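Local coordinates for protein putative NAD(P)H-flavin oxidoreductase (Streptococcus pyogenes serotype M1, PDB 2HAY) that probably works as an FMN-dependent NAD(P)H oxidoreductase of the nitroreductase family, passing electrons from a nicotinamide cofactor to its substrate through a bound flavin, at residues E170-D175 / E192-M197; R55-D60 / L87-K92. All coordinates share one frame; numbering follows the deposited sequence.

In the fold
Both contacts are buried and meet at the antiparallel sheet of the chain, where strand 192-201 is the neighbour of strand 84-91. Contact 2 pairs two strands of that sheet, held by backbone hydrogen bonds and by largely apolar side chains on its two faces. Contact 1 packs a loop and the first turn of helix 174-183 against the inner strand 192-201, relying on two aromatic rings and a single hydrogen bond between the segments; that loop also touches the flavin. Each contact reaches the second subunit: residues 170-175 through polar side-chain bonds and packing, residues 55-60 by continuing the sheet across the interface.

Contact 1 of 2, residues E170-D175 / E192-M197; sequences EGFHYD and EGIASM. With FMN (flavin mononucleotide), chain I.
The hydroxyl of Tyr174, OH, gives a short hydrogen bond of 2.6 Å to Ala195 O, arriving 39° out of the carbonyl plane. Its acceptor belongs to a classic beta bulge: Ala195 and Ser196 both face Leu88 of the neighbouring strand in this nitroreductase fold. Tyrosine suits the first turn of helix 174-183 because its long flat side chain carries a donor as far as the strand.

The rings of Tyr174 and Phe172 lie face against face, with Phe172 CE2 over the centre of the tyrosine. On the opposite face of Phe172 sits the methyl of Met197, a selenomethionine. Its CE is 3.5 Å from Phe172 CD1 and only 8° off the ring normal, a CH-pi contact, while SE approaches obliquely as a Met-aromatic partner. The extended chain of Met197 beyond CG (chi2 169°) carries the methyl to that place. Ile194 CG2 abuts the edge of Phe172 at CE2 (3.8 Å), near that ring's plane, and also packs on Tyr174 CD2 at the tyrosine's rim, on the side where Phe172 lies.

The same loop meets the flavin. Glu170 N donates to FMN N5 over 3.1 Å, and weakly to O4; Gly171, at the centre of an inverse gamma turn, lets O4 come close because it has no side chain. The Glu170 carboxylate is gripped by Tyr149 and by Ser48, Gln147 and Trp143 of the second subunit, which fixes it beside the isoalloxazine. Gly171 N reaches FMN O4 at 2.9 Å.

Contact 2 of 2, residues R55-D60 / L87-K92; sequences RFVVLD and LLIAEK
Strands 55-59 and 87-91 run antiparallel at 151°, their axes 4.9 Å apart at closest approach, as neighbours in the central sheet of the nitroreductase fold. Arg55 with Ile89 and Val57 with Leu87 are hydrogen-bonded pairs, each closed by two bonds: Arg55 N to Ile89 O and Ile89 N to Arg55 O in the first, Val57 N to Leu87 O (2.9 Å) and Leu87 N to Val57 O in the second. Phe56 and Leu88 form the non-hydrogen-bonded pair between them, and Phe56 CA adds a CA-H...O contact to Leu87 O.

On the face of Phe56 and Leu88, the leucine comes to the edge of the ring, with CG in the ring plane and 3.9 Å from Phe56 CD1. Helix 137-162 covers this face, Ala151 meeting Phe56 and Leu152 and Met155 meeting Leu88, so large apolar residues suit it.

The other face carries Val57, Leu87, Ile89 and Arg55. Val57 CG1 meets Ile89 CG1 at 3.9 Å, and Val57 CG2 meets Leu87 CD1. Leu59 continues this apolar row; its CG stands anti to the backbone N (chi1 -176°), and CD2 packs on Leu87 CD2 at 4.2 Å. Helix 62-68 also touches Leu59, through Ile64 and Ile68.

Residues 56-59 also pair in parallel with a strand of the second subunit, so the sheet runs on across the interface. Arg55, partly exposed, lays its CB against Ile89 CB, and a turn about its CG-CD bond (chi3 -69°) brings NE to a salt bridge with Glu192 OE1 and NH1 to Val186 O.

Contact 1 of 2, residues E170-D175 / E192-M197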
loop_
_atom_site.group_PDB
_atom_site.type_symbol
_atom_site.label_atom_id
_atom_site.label_comp_id
_atom_site.label_asym_id
_atom_site.label_seq_id
_atom_site.Cartn_x
_atom_site.Cartn_y
_atom_site.Cartn_z
ATOM N N GLU B 170 3.167 0.502 -12.417
ATOM C CA GLU B 170 1.972 -0.246 -12.827
ATOM C C GLU B 170 1.765 -0.214 -14.334
ATOM O O GLU B 170 0.838 -0.851 -14.826
ATOM C CB GLU B 170 0.697 0.346 -12.190
ATOM C CG GLU B 170 0.494 0.072 -10.727
ATOM C CD GLU B 170 -0.801 0.661 -10.200
ATOM O OE1 GLU B 170 -1.431 1.466 -10.919
ATOM O OE2 GLU B 170 -1.202 0.329 -9.061
ATOM N N GLY B 171 2.610 0.539 -15.050
ATOM C CA GLY B 171 2.437 0.830 -16.463
ATOM C C GLY B 171 2.987 -0.286 -17.336
ATOM O O GLY B 171 4.019 -0.127 -17.985
ATOM N N PHE B 172 2.291 -1.420 -17.335
ATOM C CA PHE B 172 2.651 -2.567 -18.162
ATOM C C PHE B 172 1.424 -3.440 -18.349
ATOM O O PHE B 172 0.448 -3.305 -17.592
ATOM C CB PHE B 172 3.816 -3.366 -17.569
ATOM C CG PHE B 172 3.558 -3.914 -16.200
ATOM C CD1 PHE B 172 3.953 -3.213 -15.069
ATOM C CD2 PHE B 172 2.937 -5.131 -16.033
ATOM C CE1 PHE B 172 3.722 -3.723 -13.783
ATOM C CE2 PHE B 172 2.707 -5.645 -14.752
ATOM C CZ PHE B 172 3.093 -4.929 -13.641
ATOM N N HIS B 173 1.460 -4.299 -19.381
ATOM C CA HIS B 173 0.358 -5.217 -19.657
ATOM C C HIS B 173 0.485 -6.401 -18.719
ATOM O O HIS B 173 1.345 -7.274 -18.903
ATOM C CB HIS B 173 0.407 -5.693 -21.123
ATOM C CG HIS B 173 -0.880 -6.280 -21.615
ATOM N ND1 HIS B 173 -1.314 -7.534 -21.245
ATOM C CD2 HIS B 173 -1.833 -5.776 -22.434
ATOM C CE1 HIS B 173 -2.469 -7.790 -21.834
ATOM N NE2 HIS B 173 -2.806 -6.739 -22.564
ATOM N N TYR B 174 -0.382 -6.426 -17.710
ATOM C CA TYR B 174 -0.308 -7.440 -16.653
ATOM C C TYR B 174 -0.377 -8.864 -17.211
ATOM O O TYR B 174 0.483 -9.681 -16.910
ATOM C CB TYR B 174 -1.377 -7.167 -15.581
ATOM C CG TYR B 174 -0.931 -6.143 -14.563
ATOM C CD1 TYR B 174 -0.649 -4.823 -14.933
ATOM C CD2 TYR B 174 -0.753 -6.496 -13.233
ATOM C CE1 TYR B 174 -0.206 -3.877 -13.989
ATOM C CE2 TYR B 174 -0.330 -5.561 -12.288
ATOM C CZ TYR B 174 -0.056 -4.265 -12.677
ATOM O OH TYR B 174 0.370 -3.351 -11.734
ATOM N N ASP B 175 -1.362 -9.160 -18.063
ATOM C CA ASP B 175 -1.500 -10.508 -18.612
ATOM C C ASP B 175 -0.233 -10.953 -19.359
ATOM O O ASP B 175 0.286 -12.059 -19.129
ATOM C CB ASP B 175 -2.730 -10.569 -19.534
ATOM C CG ASP B 175 -2.877 -11.902 -20.260
ATOM O OD1 ASP B 175 -3.483 -12.813 -19.678
ATOM O OD2 ASP B 175 -2.430 -12.002 -21.432
ATOM N N GLU B 192 -0.647 -17.335 -8.332
ATOM C CA GLU B 192 -0.128 -15.987 -8.083
ATOM C C GLU B 192 -0.054 -15.156 -9.370
ATOM O O GLU B 192 -0.119 -15.690 -10.495
ATOM C CB GLU B 192 1.248 -16.023 -7.389
ATOM C CG GLU B 192 2.418 -16.508 -8.238
ATOM C CD GLU B 192 3.608 -17.052 -7.431
ATOM O OE1 GLU B 192 3.774 -16.744 -6.205
ATOM O OE2 GLU B 192 4.383 -17.825 -8.031
ATOM N N GLY B 193 0.023 -13.843 -9.179
ATOM C CA GLY B 193 0.096 -12.879 -10.275
ATOM C C GLY B 193 0.866 -11.638 -9.824
ATOM O O GLY B 193 0.946 -11.316 -8.632
ATOM N N ILE B 194 1.465 -10.954 -10.774
ATOM C CA ILE B 194 2.192 -9.753 -10.441
ATOM C C ILE B 194 1.214 -8.644 -9.991
ATOM O O ILE B 194 0.125 -8.508 -10.559
ATOM C CB ILE B 194 3.114 -9.308 -11.635
ATOM C CG1 ILE B 194 4.103 -8.220 -11.169
ATOM C CG2 ILE B 194 2.292 -8.905 -12.893
ATOM C CD1 ILE B 194 5.281 -8.012 -12.125
ATOM N N ALA B 195 1.615 -7.887 -8.963
ATOM C CA ALA B 195 0.862 -6.751 -8.450
ATOM C C ALA B 195 1.436 -5.436 -8.999
ATOM O O ALA B 195 0.691 -4.523 -9.422
ATOM C CB ALA B 195 0.888 -6.763 -6.917
ATOM N N SER B 196 2.760 -5.348 -8.992
ATOM C CA SER B 196 3.458 -4.158 -9.463
ATOM C C SER B 196 4.975 -4.441 -9.600
ATOM O O SER B 196 5.445 -5.550 -9.305
ATOM C CB SER B 196 3.191 -2.984 -8.486
ATOM O OG SER B 196 3.795 -3.241 -7.242
HETATM N N MSE B 197 5.725 -3.444 -10.047
HETATM C CA MSE B 197 7.179 -3.519 -10.062
HETATM C C MSE B 197 7.746 -2.292 -9.345
HETATM O O MSE B 197 7.074 -1.268 -9.224
HETATM C CB MSE B 197 7.698 -3.533 -11.508
HETATM C CG MSE B 197 7.125 -4.601 -12.421
HETATM SE SE MSE B 197 7.636 -4.235 -14.315
HETATM C CE MSE B 197 6.581 -5.578 -15.177
HETATM N N1 FMN I . 5.779 6.373 -13.143
HETATM C C2 FMN I . 6.112 5.935 -14.435
HETATM O O2 FMN I . 6.845 6.627 -15.183
HETATM N N3 FMN I . 5.630 4.702 -14.891
HETATM C C4 FMN I . 4.796 3.904 -14.112
HETATM O O4 FMN I . 4.236 2.895 -14.559
HETATM C C4A FMN I . 4.446 4.334 -12.829
HETATM N N5 FMN I . 3.615 3.520 -12.061
HETATM C C5A FMN I . 3.252 3.903 -10.772
HETATM C C6 FMN I . 2.437 3.060 -10.013
HETATM C C7 FMN I . 2.066 3.428 -8.726
HETATM C C7M FMN I . 1.401 2.397 -7.856
HETATM C C8 FMN I . 2.515 4.653 -8.185
HETATM C C8M FMN I . 2.480 4.863 -6.704
HETATM C C9 FMN I . 3.335 5.500 -8.951
HETATM C C9A FMN I . 3.717 5.125 -10.257
HETATM N N10 FMN I . 4.562 5.941 -11.051
HETATM C C10 FMN I . 4.937 5.561 -12.340
HETATM C "C1'" FMN I . 5.094 7.223 -10.528
HETATM C "C2'" FMN I . 4.002 8.304 -10.528
HETATM O "O2'" FMN I . 3.901 8.935 -11.796
HETATM C "C3'" FMN I . 4.339 9.348 -9.457
HETATM O "O3'" FMN I . 4.448 8.728 -8.196
HETATM C "C4'" FMN I . 3.352 10.506 -9.353
HETATM O "O4'" FMN I . 3.269 11.119 -10.628
HETATM C "C5'" FMN I . 3.798 11.501 -8.262
HETATM O "O5'" FMN I . 5.097 12.068 -8.489
HETATM P P FMN I . 6.364 11.826 -7.515
HETATM O O1P FMN I . 7.623 12.153 -8.268
HETATM O O2P FMN I . 6.370 10.406 -7.013
HETATM O O3P FMN I . 6.337 12.665 -6.292
#

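Contact 2 of 2, residues R55-D60 / L87-K92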
loop_
_atom_site.group_PDB
_atom_site.type_symbol
_atom_site.label_atom_id
_atom_site.label_comp_id
_atom_site.label_asym_id
_atom_site.label_seq_id
_atom_site.Cartn_x
_atom_site.Cartn_y
_atom_site.Cartn_z
ATOM N N ARG B 55 5.150 -12.264 -2.556
ATOM C CA ARG B 55 6.562 -12.544 -2.725
ATOM C C ARG B 55 7.205 -11.338 -3.336
ATOM O O ARG B 55 6.561 -10.603 -4.095
ATOM C CB ARG B 55 6.821 -13.767 -3.634
ATOM C CG ARG B 55 6.196 -15.059 -3.121
ATOM C CD ARG B 55 6.796 -16.318 -3.731
ATOM N NE ARG B 55 6.442 -16.439 -5.128
ATOM C CZ ARG B 55 7.276 -16.243 -6.151
ATOM N NH1 ARG B 55 6.832 -16.416 -7.403
ATOM N NH2 ARG B 55 8.552 -15.924 -5.942
ATOM N N PHE B 56 8.484 -11.158 -3.027
ATOM C CA PHE B 56 9.214 -10.046 -3.571
ATOM C C PHE B 56 10.410 -10.603 -4.295
ATOM O O PHE B 56 11.248 -11.280 -3.689
ATOM C CB PHE B 56 9.575 -9.083 -2.446
ATOM C CG PHE B 56 8.371 -8.658 -1.669
ATOM C CD1 PHE B 56 7.526 -7.667 -2.167
ATOM C CD2 PHE B 56 8.023 -9.310 -0.489
ATOM C CE1 PHE B 56 6.356 -7.320 -1.473
ATOM C CE2 PHE B 56 6.873 -8.958 0.196
ATOM C CZ PHE B 56 6.042 -7.950 -0.301
ATOM N N VAL B 57 10.450 -10.394 -5.605
ATOM C CA VAL B 57 11.530 -10.998 -6.379
ATOM C C VAL B 57 12.461 -10.007 -7.053
ATOM O O VAL B 57 12.029 -9.102 -7.762
ATOM C CB VAL B 57 11.131 -12.247 -7.263
ATOM C CG1 VAL B 57 9.646 -12.653 -7.143
ATOM C CG2 VAL B 57 11.734 -12.205 -8.736
ATOM N N VAL B 58 13.747 -10.188 -6.769
ATOM C CA VAL B 58 14.776 -9.372 -7.385
ATOM C C VAL B 58 15.041 -9.916 -8.770
ATOM O O VAL B 58 15.575 -11.018 -8.927
ATOM C CB VAL B 58 16.040 -9.290 -6.514
ATOM C CG1 VAL B 58 17.081 -8.414 -7.175
ATOM C CG2 VAL B 58 15.678 -8.736 -5.109
ATOM N N LEU B 59 14.626 -9.149 -9.770
ATOM C CA LEU B 59 14.772 -9.557 -11.163
ATOM C C LEU B 59 16.088 -8.995 -11.711
ATOM O O LEU B 59 16.140 -7.860 -12.171
ATOM C CB LEU B 59 13.588 -9.085 -12.025
ATOM C CG LEU B 59 13.639 -9.561 -13.487
ATOM C CD1 LEU B 59 13.706 -11.075 -13.581
ATOM C CD2 LEU B 59 12.453 -9.043 -14.279
ATOM N N ASP B 60 17.140 -9.802 -11.621
ATOM C CA ASP B 60 18.465 -9.451 -12.115
ATOM C C ASP B 60 18.657 -9.893 -13.582
ATOM O O ASP B 60 19.470 -9.327 -14.310
ATOM C CB ASP B 60 19.529 -10.099 -11.222
ATOM C CG ASP B 60 19.865 -9.265 -9.993
ATOM O OD1 ASP B 60 20.534 -9.801 -9.082
ATOM O OD2 ASP B 60 19.479 -8.074 -9.924
ATOM N N LEU B 87 9.989 -7.358 -8.425
ATOM C CA LEU B 87 8.624 -7.728 -8.777
ATOM C C LEU B 87 7.851 -8.023 -7.519
ATOM O O LEU B 87 8.295 -8.836 -6.716
ATOM C CB LEU B 87 8.611 -8.986 -9.687
ATOM C CG LEU B 87 9.584 -8.997 -10.861
ATOM C CD1 LEU B 87 9.477 -10.339 -11.588
ATOM C CD2 LEU B 87 9.310 -7.838 -11.820
ATOM N N LEU B 88 6.699 -7.369 -7.362
ATOM C CA LEU B 88 5.812 -7.601 -6.201
ATOM C C LEU B 88 4.721 -8.550 -6.664
ATOM O O LEU B 88 3.967 -8.245 -7.593
ATOM C CB LEU B 88 5.221 -6.289 -5.671
ATOM C CG LEU B 88 6.204 -5.306 -5.039
ATOM C CD1 LEU B 88 7.007 -4.497 -6.106
ATOM C CD2 LEU B 88 5.454 -4.392 -4.101
ATOM N N ILE B 89 4.697 -9.738 -6.067
ATOM C CA ILE B 89 3.807 -10.827 -6.492
ATOM C C ILE B 89 2.757 -11.059 -5.413
ATOM O O ILE B 89 3.104 -11.119 -4.211
ATOM C CB ILE B 89 4.614 -12.154 -6.728
ATOM C CG1 ILE B 89 5.850 -11.954 -7.620
ATOM C CG2 ILE B 89 3.708 -13.318 -7.222
ATOM C CD1 ILE B 89 5.607 -11.275 -8.954
ATOM N N ALA B 90 1.480 -11.155 -5.808
ATOM C CA ALA B 90 0.413 -11.479 -4.838
ATOM C C ALA B 90 -0.238 -12.865 -5.074
ATOM O O ALA B 90 -0.359 -13.314 -6.227
ATOM C CB ALA B 90 -0.637 -10.392 -4.823
ATOM N N GLU B 91 -0.679 -13.515 -3.987
ATOM C CA GLU B 91 -1.341 -14.839 -4.057
ATOM C C GLU B 91 -2.765 -14.751 -4.624
ATOM O O GLU B 91 -3.503 -13.820 -4.290
ATOM C CB GLU B 91 -1.451 -15.440 -2.665
ATOM C CG GLU B 91 -0.427 -16.464 -2.345
ATOM C CD GLU B 91 -0.388 -16.870 -0.851
ATOM O OE1 GLU B 91 -1.442 -16.859 -0.177
ATOM O OE2 GLU B 91 0.721 -17.210 -0.352
ATOM N N LYS B 92 -3.142 -15.725 -5.447
ATOM C CA LYS B 92 -4.523 -15.855 -5.927
ATOM C C LYS B 92 -5.287 -16.778 -5.012
ATOM O O LYS B 92 -4.696 -17.565 -4.269
ATOM C CB LYS B 92 -4.553 -16.445 -7.350
ATOM C CG LYS B 92 -3.897 -15.534 -8.399
ATOM C CD LYS B 92 -3.952 -16.186 -9.767
ATOM C CE LYS B 92 -3.640 -15.172 -10.890
ATOM N NZ LYS B 92 -3.503 -15.895 -12.205
#